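Local coordinates for fluoroacetyl-CoA-specific thioesterase-like domain-containing protein (Thermanaerovibrio acidaminovorans, PDB 3QOO) that is of unknown function but adopts a hot-dog fold and may act as a thioesterase on acyl-CoA substrates such as fluoroacetyl-CoA, at residues A[55-60]-A[64-69]. Residues are numbered along the deposited sequence; the frame is centred on the assembly and turned at random.
Sequences ILDHKL and FVSVGV
Ser66 OG is gripped from two sides of the chain: it donates to Asp57 OD1 over 2.6 Å, meeting its syn lone pair, and is also bonded by Arg119 NE of strand 110-123, which probably adds positive charge close to the carboxylate. With chi1 at 69°, the serine hydroxyl sits between its own backbone N and carbonyl carbon, turned to Asp57. The backbone N of Ser66 donates to Asp57 OD2 at 3.1 Å; this bond is nearly straight at the hydrogen (171°), yet it comes from above the carboxylate, 38° out of its plane. A water also donates to Asp57 OD2 and, with its other hydrogen, to Ser66 O at 2.7 Å, so that both the amide and the carbonyl of one strand residue are tied to the same acid. In the hot-dog fold the long helix is wrapped by an antiparallel sheet; here the 3-10 segment 57-59 that follows helix 41-56 is fastened to the start of strand 64-75, an outer strand of the sheet within this chain. Leu60 lays CD1 against the strand backbone, 3.6 Å from Val65 C, while its CB meets Phe64 CB at 4.2 Å. From the helix, Leu56 CD1 approaches Ser66 CB, and Val65 CB lies 3.6 Å from Asp57 OD2, the valine itself packing on Ala34 of the second subunit.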
loop_
_atom_site.group_PDB
_atom_site.type_symbol
_atom_site.label_atom_id
_atom_site.label_comp_id
_atom_site.label_asym_id
_atom_site.label_seq_id
_atom_site.Cartn_x
_atom_site.Cartn_y
_atom_site.Cartn_z
ATOM N N ILE A 55 15.763 3.641 7.577
ATOM C CA ILE A 55 17.043 3.366 6.955
ATOM C C ILE A 55 17.625 4.628 6.357
ATOM O O ILE A 55 18.817 4.890 6.495
ATOM C CB ILE A 55 16.884 2.293 5.845
ATOM C CG1 ILE A 55 16.501 0.943 6.446
ATOM C CG2 ILE A 55 18.144 2.170 4.993
ATOM C CD1 ILE A 55 15.938 -0.030 5.487
ATOM N N LEU A 56 16.810 5.419 5.658
ATOM C CA LEU A 56 17.344 6.500 4.836
ATOM C C LEU A 56 17.484 7.840 5.538
ATOM O O LEU A 56 18.495 8.491 5.396
ATOM C CB LEU A 56 16.467 6.747 3.621
ATOM C CG LEU A 56 16.258 5.547 2.680
ATOM C CD1 LEU A 56 15.389 5.991 1.520
ATOM C CD2 LEU A 56 17.588 4.994 2.169
ATOM N N ASP A 57 16.466 8.285 6.264
ATOM C CA ASP A 57 16.367 9.731 6.508
ATOM C C ASP A 57 17.448 10.237 7.442
ATOM O O ASP A 57 17.976 11.336 7.246
ATOM C CB ASP A 57 14.962 10.141 6.961
ATOM C CG ASP A 57 13.989 10.144 5.810
ATOM O OD1 ASP A 57 14.131 9.310 4.915
ATOM O OD2 ASP A 57 13.146 11.024 5.741
ATOM N N HIS A 58 17.834 9.427 8.427
ATOM C CA HIS A 58 18.864 9.862 9.376
ATOM C C HIS A 58 20.232 9.951 8.701
ATOM O O HIS A 58 21.147 10.547 9.262
ATOM C CB HIS A 58 18.881 8.999 10.646
ATOM C CG HIS A 58 19.424 7.620 10.441
ATOM N ND1 HIS A 58 18.656 6.581 9.941
ATOM C CD2 HIS A 58 20.648 7.094 10.700
ATOM C CE1 HIS A 58 19.402 5.487 9.885
ATOM N NE2 HIS A 58 20.608 5.768 10.361
ATOM N N LYS A 59 20.387 9.346 7.530
ATOM C CA LYS A 59 21.615 9.429 6.751
ATOM C C LYS A 59 21.655 10.621 5.812
ATOM O O LYS A 59 22.698 10.849 5.181
ATOM C CB LYS A 59 21.824 8.142 5.951
ATOM C CG LYS A 59 21.880 6.873 6.787
ATOM C CD LYS A 59 23.037 6.837 7.719
ATOM C CE LYS A 59 24.367 6.869 6.983
ATOM N NZ LYS A 59 25.490 6.622 7.921
ATOM N N LEU A 60 20.570 11.405 5.762
ATOM C CA LEU A 60 20.503 12.589 4.933
ATOM C C LEU A 60 20.862 13.819 5.729
ATOM O O LEU A 60 20.519 13.909 6.885
ATOM C CB LEU A 60 19.083 12.760 4.344
ATOM C CG LEU A 60 18.591 11.590 3.509
ATOM C CD1 LEU A 60 17.120 11.813 3.152
ATOM C CD2 LEU A 60 19.451 11.469 2.279
ATOM N N PHE A 64 16.973 17.792 4.305
ATOM C CA PHE A 64 16.574 16.807 3.317
ATOM C C PHE A 64 15.848 15.649 4.003
ATOM O O PHE A 64 16.187 15.256 5.113
ATOM C CB PHE A 64 17.795 16.304 2.530
ATOM C CG PHE A 64 18.405 17.368 1.669
ATOM C CD1 PHE A 64 18.009 17.559 0.350
ATOM C CD2 PHE A 64 19.307 18.249 2.192
ATOM C CE1 PHE A 64 18.553 18.579 -0.411
ATOM C CE2 PHE A 64 19.827 19.269 1.425
ATOM C CZ PHE A 64 19.466 19.434 0.144
ATOM N N VAL A 65 14.855 15.096 3.307
ATOM C CA VAL A 65 14.089 13.927 3.739
ATOM C C VAL A 65 13.808 13.065 2.518
ATOM O O VAL A 65 14.030 13.481 1.380
ATOM C CB VAL A 65 12.758 14.324 4.446
ATOM C CG1 VAL A 65 13.040 15.131 5.787
ATOM C CG2 VAL A 65 11.865 15.072 3.481
ATOM N N SER A 66 13.257 11.866 2.728
ATOM C CA SER A 66 12.835 11.019 1.610
ATOM C C SER A 66 11.311 11.008 1.485
ATOM O O SER A 66 10.602 11.193 2.469
ATOM C CB SER A 66 13.356 9.575 1.739
ATOM O OG SER A 66 12.752 8.869 2.780
ATOM N N VAL A 67 10.836 10.783 0.263
ATOM C CA VAL A 67 9.402 10.708 -0.007
ATOM C C VAL A 67 9.155 9.487 -0.866
ATOM O O VAL A 67 9.883 9.221 -1.772
ATOM C CB VAL A 67 8.922 11.985 -0.716
ATOM C CG1 VAL A 67 7.474 11.884 -1.027
ATOM C CG2 VAL A 67 9.141 13.240 0.141
ATOM N N GLY A 68 8.083 8.763 -0.594
ATOM C CA GLY A 68 7.729 7.606 -1.361
ATOM C C GLY A 68 7.201 7.974 -2.736
ATOM O O GLY A 68 6.288 8.826 -2.841
ATOM N N VAL A 69 7.714 7.361 -3.810
ATOM C CA VAL A 69 7.134 7.562 -5.154
ATOM C C VAL A 69 6.535 6.332 -5.832
ATOM O O VAL A 69 5.810 6.467 -6.835
ATOM C CB VAL A 69 8.111 8.226 -6.158
ATOM C CG1 VAL A 69 8.576 9.599 -5.678
ATOM C CG2 VAL A 69 9.275 7.305 -6.544
HETATM O O HOH W 1 10.467 10.789 5.142
#